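Local structure of NG, ng-dimethylarginine dimethylaminohydrolase (Pseudomonas aeruginosa, 1H70) at residues D17-S22 and A83-G88; P68-S73 and A144-H149. The protein hydrolyses N(G),N(G)-dimethyl-L-arginine and N(G)-monomethyl-L-arginine to L-citrulline, releasing dimethylamine or methylamine. The protein carries 1 engineered substitution. All blocks are in the same frame, centred on the assembly; numbering follows the deposited sequence.

How the contacts relate
Both contacts draw on the chain around strand 76-78. Contact 2 uses strand 69-71, which pairs with it, and contact 1 uses the loop that follows it. Contact 1 is partly buried and joins two loops beside the bound citrulline. It mixes one apolar touch with polar bonds to the ligand. Contact 2 is buried and joins a strand to the end of helix 136-148. Methyl groups alone meet there, and its L70 side chain lies about 10 Å from the citrulline. The centres of contact 1 and contact 2 are about 24 Å apart. Their segments alternate along the chain, and R86 NH2 packs on P68 CD at 4.2 Å.

Contact 1. Residues D17-S22 and A83-G88; sequences DGLTSS and AESRRG. With CIR (citrulline), chain B.
L19 reaches toward A83, S85 and R86 at the amino-acid end of the citrulline pocket in this five-bladed alpha/beta propeller, the fold of the guanidine-modifying enzymes. Its chi1 of -64° sets CG beside the backbone N and sends the side chain across to the 83-88 loop. Starting at the root, L19 CB lies 3.4 Å from the ligand carboxylate atom OXT. One bond further, L19 CG comes to 3.8 Å from S85 OG. The chain then forks. CD1 of L19 comes closest, 3.5 Å from S85 OG, and also meets A83 CB at 3.8 Å and R86 CG at 4.1 Å. L19 CD2 lies 3.9 Å from S85 OG. The leucine thus lines the pocket and bridges it to the other loop. No hydrogen bond crosses directly between the loops.

Citrulline supplies the polar link instead. Its amino N gives a weak hydrogen bond to L19 O at 2.8 Å. D61 holds L19 N, and I244 O and R133 NH1 bind the ligand too. From the other loop comes R86, whose chain bends at chi3 (57°) and turns the guanidinium edge to the ligand. D67 and E89 form salt bridges with R86, and F64 O accepts from its NH2. These partners probably help fix the guanidinium. In its plane, R86 NH1 donates to citrulline O at 3.0 Å, with an N-H...O angle of 157°.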
ATOM      1  N   ASP A  17      12.329  12.239  -9.757  1.00 12.10           N
ATOM      2  CA  ASP A  17      12.552  11.331 -10.868  1.00 13.57           C
ATOM      3  C   ASP A  17      11.933   9.944 -10.627  1.00 13.03           C
ATOM      4  O   ASP A  17      12.389   8.942 -11.205  1.00 13.61           O
ATOM      5  CB  ASP A  17      14.071  11.150 -11.095  1.00 14.92           C
ATOM      6  CG  ASP A  17      14.765  12.452 -11.454  1.00 19.02           C
ATOM      7  OD1 ASP A  17      14.151  13.283 -12.153  1.00 21.87           O
ATOM      8  OD2 ASP A  17      15.915  12.728 -11.088  1.00 24.96           O
ATOM      9  N   GLY A  18      10.923   9.867  -9.774  1.00 12.57           N
ATOM     10  CA  GLY A  18      10.255   8.607  -9.506  1.00 12.61           C
ATOM     11  C   GLY A  18       9.539   8.085 -10.747  1.00 12.47           C
ATOM     12  O   GLY A  18       9.138   8.862 -11.596  1.00 11.50           O
ATOM     13  N   LEU A  19       9.360   6.770 -10.826  1.00 12.05           N
ATOM     14  CA  LEU A  19       8.672   6.174 -11.966  1.00 12.41           C
ATOM     15  C   LEU A  19       7.234   6.672 -12.062  1.00 12.40           C
ATOM     16  O   LEU A  19       6.594   6.900 -11.040  1.00 11.81           O
ATOM     17  CB  LEU A  19       8.623   4.662 -11.779  1.00 11.80           C
ATOM     18  CG  LEU A  19       9.943   3.892 -11.769  1.00 11.40           C
ATOM     19  CD1 LEU A  19       9.658   2.450 -11.336  1.00 10.58           C
ATOM     20  CD2 LEU A  19      10.613   3.954 -13.146  1.00 13.12           C
ATOM     21  N   THR A  20       6.723   6.869 -13.282  1.00 12.44           N
ATOM     22  CA  THR A  20       5.340   7.245 -13.425  1.00 11.68           C
ATOM     23  C   THR A  20       4.790   6.994 -14.811  1.00 13.62           C
ATOM     24  O   THR A  20       5.495   7.028 -15.805  1.00 12.65           O
ATOM     25  CB  THR A  20       5.088   8.717 -13.067  1.00 11.82           C
ATOM     26  OG1 THR A  20       3.659   8.946 -13.040  1.00  9.92           O
ATOM     27  CG2 THR A  20       5.660   9.654 -14.122  1.00 11.19           C
ATOM     28  N   SER A  21       3.504   6.701 -14.822  1.00 13.79           N
ATOM     29  CA  SER A  21       2.766   6.530 -16.058  1.00 15.28           C
ATOM     30  C   SER A  21       1.739   7.663 -16.187  1.00 15.31           C
ATOM     31  O   SER A  21       0.911   7.644 -17.091  1.00 15.66           O
ATOM     32  CB  SER A  21       2.027   5.195 -16.046  1.00 15.81           C
ATOM     33  OG  SER A  21       1.058   5.180 -15.008  1.00 19.39           O
ATOM     34  N   SER A  22       1.799   8.634 -15.281  1.00 14.28           N
ATOM     35  CA  SER A  22       0.861   9.768 -15.299  1.00 14.18           C
ATOM     36  C   SER A  22       1.459  10.989 -15.968  1.00 13.71           C
ATOM     37  O   SER A  22       2.634  10.979 -16.335  1.00 12.24           O
ATOM     38  CB  SER A  22       0.377  10.067 -13.875  1.00 14.71           C
ATOM     39  OG  SER A  22      -0.290   8.897 -13.407  1.00 16.14           O
ATOM     40  N   ALA A  83       9.649  -3.716 -10.991  1.00 13.97           N
ATOM     41  CA  ALA A  83      10.320  -2.551 -11.554  1.00 13.99           C
ATOM     42  C   ALA A  83      11.820  -2.645 -11.322  1.00 14.65           C
ATOM     43  O   ALA A  83      12.244  -2.660 -10.172  1.00 14.18           O
ATOM     44  CB  ALA A  83       9.776  -1.292 -10.926  1.00 12.75           C
ATOM     45  N   GLU A  84      12.600  -2.681 -12.400  1.00 15.32           N
ATOM     46  CA  GLU A  84      14.068  -2.784 -12.341  1.00 14.91           C
ATOM     47  C   GLU A  84      14.737  -1.841 -11.330  1.00 14.65           C
ATOM     48  O   GLU A  84      15.572  -2.256 -10.526  1.00 14.76           O
ATOM     49  CB  GLU A  84      14.649  -2.462 -13.739  1.00 16.10           C
ATOM     50  N   SER A  85      14.385  -0.561 -11.389  1.00 14.13           N
ATOM     51  CA  SER A  85      14.946   0.454 -10.490  1.00 13.20           C
ATOM     52  C   SER A  85      14.544   0.325  -9.016  1.00 13.17           C
ATOM     53  O   SER A  85      15.121   0.988  -8.155  1.00 12.47           O
ATOM     54  CB  SER A  85      14.538   1.843 -10.962  1.00 13.49           C
ATOM     55  OG  SER A  85      13.122   2.022 -10.860  1.00 13.87           O
ATOM     56  N   ARG A  86      13.565  -0.522  -8.701  1.00 12.38           N
ATOM     57  CA  ARG A  86      13.113  -0.670  -7.331  1.00 11.91           C
ATOM     58  C   ARG A  86      13.437  -2.022  -6.697  1.00 12.61           C
ATOM     59  O   ARG A  86      13.201  -2.184  -5.503  1.00 10.28           O
ATOM     60  CB  ARG A  86      11.582  -0.454  -7.286  1.00 12.18           C
ATOM     61  CG  ARG A  86      11.136   0.910  -7.827  1.00 11.70           C
ATOM     62  CD  ARG A  86       9.725   1.263  -7.322  1.00 10.77           C
ATOM     63  NE  ARG A  86       9.708   1.247  -5.843  1.00 10.49           N
ATOM     64  CZ  ARG A  86       8.619   1.196  -5.119  1.00 10.30           C
ATOM     65  NH1 ARG A  86       7.429   1.228  -5.704  1.00  9.09           N
ATOM     66  NH2 ARG A  86       8.708   1.117  -3.799  1.00  7.34           N
ATOM     67  N   ARG A  87      13.992  -2.978  -7.453  1.00 13.15           N
ATOM     68  CA  ARG A  87      14.300  -4.286  -6.875  1.00 15.10           C
ATOM     69  C   ARG A  87      15.220  -4.216  -5.661  1.00 15.33           C
ATOM     70  O   ARG A  87      14.982  -4.893  -4.672  1.00 15.24           O
ATOM     71  CB  ARG A  87      14.863  -5.279  -7.902  1.00 16.64           C
ATOM     72  CG  ARG A  87      14.807  -6.724  -7.402  1.00 18.37           C
ATOM     73  CD  ARG A  87      14.917  -7.719  -8.511  1.00 24.18           C
ATOM     74  NE  ARG A  87      13.761  -7.687  -9.391  1.00 27.02           N
ATOM     75  CZ  ARG A  87      13.802  -7.979 -10.687  1.00 31.51           C
ATOM     76  NH1 ARG A  87      14.951  -8.343 -11.268  1.00 33.29           N
ATOM     77  NH2 ARG A  87      12.702  -7.904 -11.417  1.00 33.19           N
ATOM     78  N   GLY A  88      16.227  -3.357  -5.708  1.00 14.42           N
ATOM     79  CA  GLY A  88      17.187  -3.187  -4.637  1.00 14.44           C
ATOM     80  C   GLY A  88      16.637  -2.574  -3.351  1.00 13.90           C
ATOM     81  O   GLY A  88      17.334  -2.531  -2.335  1.00 13.88           O
TER
HETATM   82  C   CIR B 500       6.286   3.160  -8.919  1.00 10.28           C
HETATM   83  O   CIR B 500       6.686   2.022  -8.526  1.00 11.16           O
HETATM   84  OXT CIR B 500       5.990   3.343 -10.171  1.00 11.56           O
HETATM   85  CA  CIR B 500       6.088   4.274  -7.926  1.00 10.18           C
HETATM   86  N   CIR B 500       6.304   5.576  -8.586  1.00  9.74           N
HETATM   87  C3  CIR B 500       4.663   4.193  -7.326  1.00  9.08           C
HETATM   88  C4  CIR B 500       4.545   2.935  -6.446  1.00 10.61           C
HETATM   89  C5  CIR B 500       3.135   2.842  -5.891  1.00 12.76           C
HETATM   90  N6  CIR B 500       3.000   1.689  -4.989  1.00 11.81           N
HETATM   91  C7  CIR B 500       1.945   1.439  -4.230  1.00 13.29           C
HETATM   92  O7  CIR B 500       0.946   2.176  -4.199  1.00 12.13           O
HETATM   93  N8  CIR B 500       1.970   0.344  -3.447  1.00 12.44           N

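Contact 2. Residues P68-S73 and A144-H149; sequences PVLCTS and AILEKH
L146 meets L70 and T72 where the last turn of helix 136-148 packs on an edge strand of a small mixed sheet in the alpha/beta propeller. Strand 69-71 runs antiparallel to strand 76-78, which lies between it and strand 105-107. The contact is buried, small and wholly apolar, and no hydrogen bond crosses it.

L146 gives the largest share of the buried surface. It leaves the helix beside the strand rather than facing it, but the end of its side chain comes nearer. With chi1 at -69°, CG sits beside the backbone N, and one branch, CD2, does the touching. L146 CD2 lies 4.1 Å from T72 CG2 and 4.3 Å from L70 CD2. L70 CD2 and T72 CG2 are themselves 4.0 Å apart. The three methyls therefore form a nearly even triangle, in loose van der Waals contact.

In L70 a chi1 of 179° extends CG away from the backbone N, and the side chain reaches out toward the helix. The side chains of T72 and L146 cross obliquely, and T72 CG2 sits beside its own backbone N. L70 and T72 are two residues apart in the chain. Both point toward the helix, and L146 CD2 can reach both. F126 of strand 125-130 touches L70, T72 and L146 alike and so completes the apolar cluster. I77 adds to it beside L70 and T72.

T72 splits its two branches between apolar and polar settings: CG2 goes to L146, while OG1 hydrogen-bonds with R74 N and C75 O in the turn after the strand.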
ATOM      1  N   PRO A  68       8.227  -3.241  -1.207  1.00 10.32           N
ATOM      2  CA  PRO A  68       9.271  -4.224  -0.894  1.00 10.89           C
ATOM      3  C   PRO A  68       8.974  -5.287   0.167  1.00 10.41           C
ATOM      4  O   PRO A  68       9.784  -6.205   0.303  1.00 10.63           O
ATOM      5  CB  PRO A  68      10.469  -3.362  -0.465  1.00 10.34           C
ATOM      6  CG  PRO A  68       9.939  -1.986  -0.217  1.00 13.15           C
ATOM      7  CD  PRO A  68       8.617  -1.860  -0.874  1.00 10.49           C
ATOM      8  N   VAL A  69       7.874  -5.228   0.917  1.00 10.19           N
ATOM      9  CA  VAL A  69       7.614  -6.203   1.955  1.00 10.45           C
ATOM     10  C   VAL A  69       6.129  -6.344   2.222  1.00  9.94           C
ATOM     11  O   VAL A  69       5.359  -5.407   2.026  1.00 10.60           O
ATOM     12  CB  VAL A  69       8.160  -5.784   3.360  1.00 12.36           C
ATOM     13  CG1 VAL A  69       8.279  -7.026   4.261  1.00 11.79           C
ATOM     14  CG2 VAL A  69       9.475  -5.021   3.325  1.00 13.24           C
ATOM     15  N   LEU A  70       5.745  -7.533   2.670  1.00  9.35           N
ATOM     16  CA  LEU A  70       4.396  -7.776   3.154  1.00  9.11           C
ATOM     17  C   LEU A  70       4.526  -8.195   4.615  1.00  9.94           C
ATOM     18  O   LEU A  70       5.091  -9.248   4.911  1.00  8.65           O
ATOM     19  CB  LEU A  70       3.689  -8.886   2.380  1.00  9.22           C
ATOM     20  CG  LEU A  70       2.275  -9.171   2.886  1.00  8.79           C
ATOM     21  CD1 LEU A  70       1.334  -8.027   2.488  1.00  8.88           C
ATOM     22  CD2 LEU A  70       1.769 -10.550   2.353  1.00 11.24           C
ATOM     23  N   CYS A  71       3.996  -7.386   5.526  1.00  9.79           N
ATOM     24  CA  CYS A  71       4.041  -7.724   6.946  1.00 10.18           C
ATOM     25  C   CYS A  71       2.690  -8.277   7.386  1.00 11.57           C
ATOM     26  O   CYS A  71       1.684  -7.606   7.217  1.00 12.24           O
ATOM     27  CB  CYS A  71       4.330  -6.468   7.758  1.00  8.36           C
ATOM     28  SG  CYS A  71       5.922  -5.778   7.297  1.00 10.22           S
ATOM     29  N   THR A  72       2.678  -9.473   7.955  1.00 13.09           N
ATOM     30  CA  THR A  72       1.438 -10.057   8.458  1.00 14.20           C
ATOM     31  C   THR A  72       1.546 -10.269   9.964  1.00 15.36           C
ATOM     32  O   THR A  72       2.529  -9.885  10.586  1.00 16.98           O
ATOM     33  CB  THR A  72       1.106 -11.403   7.756  1.00 15.39           C
ATOM     34  OG1 THR A  72       1.924 -12.445   8.318  1.00 14.95           O
ATOM     35  CG2 THR A  72       1.443 -11.346   6.266  1.00 12.62           C
ATOM     36  N   SER A  73       0.534 -10.878  10.582  1.00 16.47           N
ATOM     37  CA  SER A  73       0.601 -11.136  12.021  1.00 17.31           C
ATOM     38  C   SER A  73       1.440 -12.357  12.351  1.00 17.83           C
ATOM     39  O   SER A  73       1.733 -12.613  13.525  1.00 19.33           O
ATOM     40  CB  SER A  73      -0.810 -11.403  12.561  1.00 17.09           C
ATOM     41  OG  SER A  73      -1.382 -12.451  11.793  1.00 18.14           O
ATOM     42  N   ALA A 144       1.917 -19.665  -1.327  1.00 11.54           N
ATOM     43  CA  ALA A 144       2.486 -20.851  -0.659  1.00 11.05           C
ATOM     44  C   ALA A 144       3.052 -20.494   0.717  1.00 11.79           C
ATOM     45  O   ALA A 144       2.871 -21.244   1.689  1.00 11.10           O
ATOM     46  CB  ALA A 144       3.537 -21.534  -1.540  1.00 11.06           C
ATOM     47  N   ILE A 145       3.727 -19.348   0.807  1.00 11.51           N
ATOM     48  CA  ILE A 145       4.293 -18.910   2.088  1.00 12.65           C
ATOM     49  C   ILE A 145       3.182 -18.623   3.083  1.00 12.70           C
ATOM     50  O   ILE A 145       3.233 -19.043   4.245  1.00 13.66           O
ATOM     51  CB  ILE A 145       5.165 -17.669   1.896  1.00 11.15           C
ATOM     52  CG1 ILE A 145       6.438 -18.017   1.123  1.00 12.00           C
ATOM     53  CG2 ILE A 145       5.551 -17.083   3.259  1.00 12.68           C
ATOM     54  CD1 ILE A 145       7.129 -16.774   0.522  1.00 12.39           C
ATOM     55  N   LEU A 146       2.173 -17.878   2.634  1.00 12.71           N
ATOM     56  CA  LEU A 146       1.023 -17.566   3.480  1.00 12.79           C
ATOM     57  C   LEU A 146       0.393 -18.866   3.983  1.00 13.05           C
ATOM     58  O   LEU A 146       0.061 -18.971   5.156  1.00 13.87           O
ATOM     59  CB  LEU A 146      -0.016 -16.722   2.742  1.00 11.50           C
ATOM     60  CG  LEU A 146       0.431 -15.280   2.420  1.00 11.28           C
ATOM     61  CD1 LEU A 146      -0.493 -14.563   1.427  1.00 11.54           C
ATOM     62  CD2 LEU A 146       0.492 -14.463   3.708  1.00 10.99           C
ATOM     63  N   GLU A 147       0.230 -19.848   3.098  1.00 14.09           N
ATOM     64  CA  GLU A 147      -0.368 -21.128   3.513  1.00 15.20           C
ATOM     65  C   GLU A 147       0.495 -21.859   4.546  1.00 14.71           C
ATOM     66  O   GLU A 147      -0.057 -22.456   5.481  1.00 15.33           O
ATOM     67  CB  GLU A 147      -0.696 -22.004   2.305  1.00 14.87           C
ATOM     68  CG  GLU A 147      -1.905 -21.472   1.538  1.00 16.71           C
ATOM     69  CD  GLU A 147      -2.284 -22.261   0.295  1.00 19.14           C
ATOM     70  OE1 GLU A 147      -1.585 -23.213  -0.112  1.00 19.96           O
ATOM     71  OE2 GLU A 147      -3.322 -21.895  -0.293  1.00 17.11           O
ATOM     72  N   LYS A 148       1.816 -21.813   4.402  1.00 15.10           N
ATOM     73  CA  LYS A 148       2.772 -22.434   5.339  1.00 15.79           C
ATOM     74  C   LYS A 148       2.543 -21.866   6.742  1.00 16.19           C
ATOM     75  O   LYS A 148       2.697 -22.554   7.771  1.00 16.13           O
ATOM     76  CB  LYS A 148       4.221 -22.199   4.865  1.00 15.50           C
ATOM     77  CG  LYS A 148       5.293 -22.628   5.867  1.00 17.87           C
ATOM     78  CD  LYS A 148       6.618 -21.887   5.697  1.00 20.81           C
ATOM     79  CE  LYS A 148       7.511 -22.038   6.932  1.00 22.11           C
ATOM     80  NZ  LYS A 148       8.856 -21.396   6.731  1.00 22.91           N
ATOM     81  N   HIS A 149       2.112 -20.608   6.781  1.00 15.39           N
ATOM     82  CA  HIS A 149       1.833 -19.915   8.034  1.00 15.34           C
ATOM     83  C   HIS A 149       0.353 -19.906   8.436  1.00 15.63           C
ATOM     84  O   HIS A 149      -0.032 -19.172   9.352  1.00 14.19           O
ATOM     85  CB  HIS A 149       2.378 -18.485   7.963  1.00 15.11           C
ATOM     86  CG  HIS A 149       3.873 -18.479   7.942  1.00 15.98           C
ATOM     87  ND1 HIS A 149       4.621 -18.515   9.095  1.00 15.45           N
ATOM     88  CD2 HIS A 149       4.749 -18.513   6.915  1.00 15.31           C
ATOM     89  CE1 HIS A 149       5.907 -18.534   8.776  1.00 16.89           C
ATOM     90  NE2 HIS A 149       6.009 -18.533   7.460  1.00 16.86           N
TER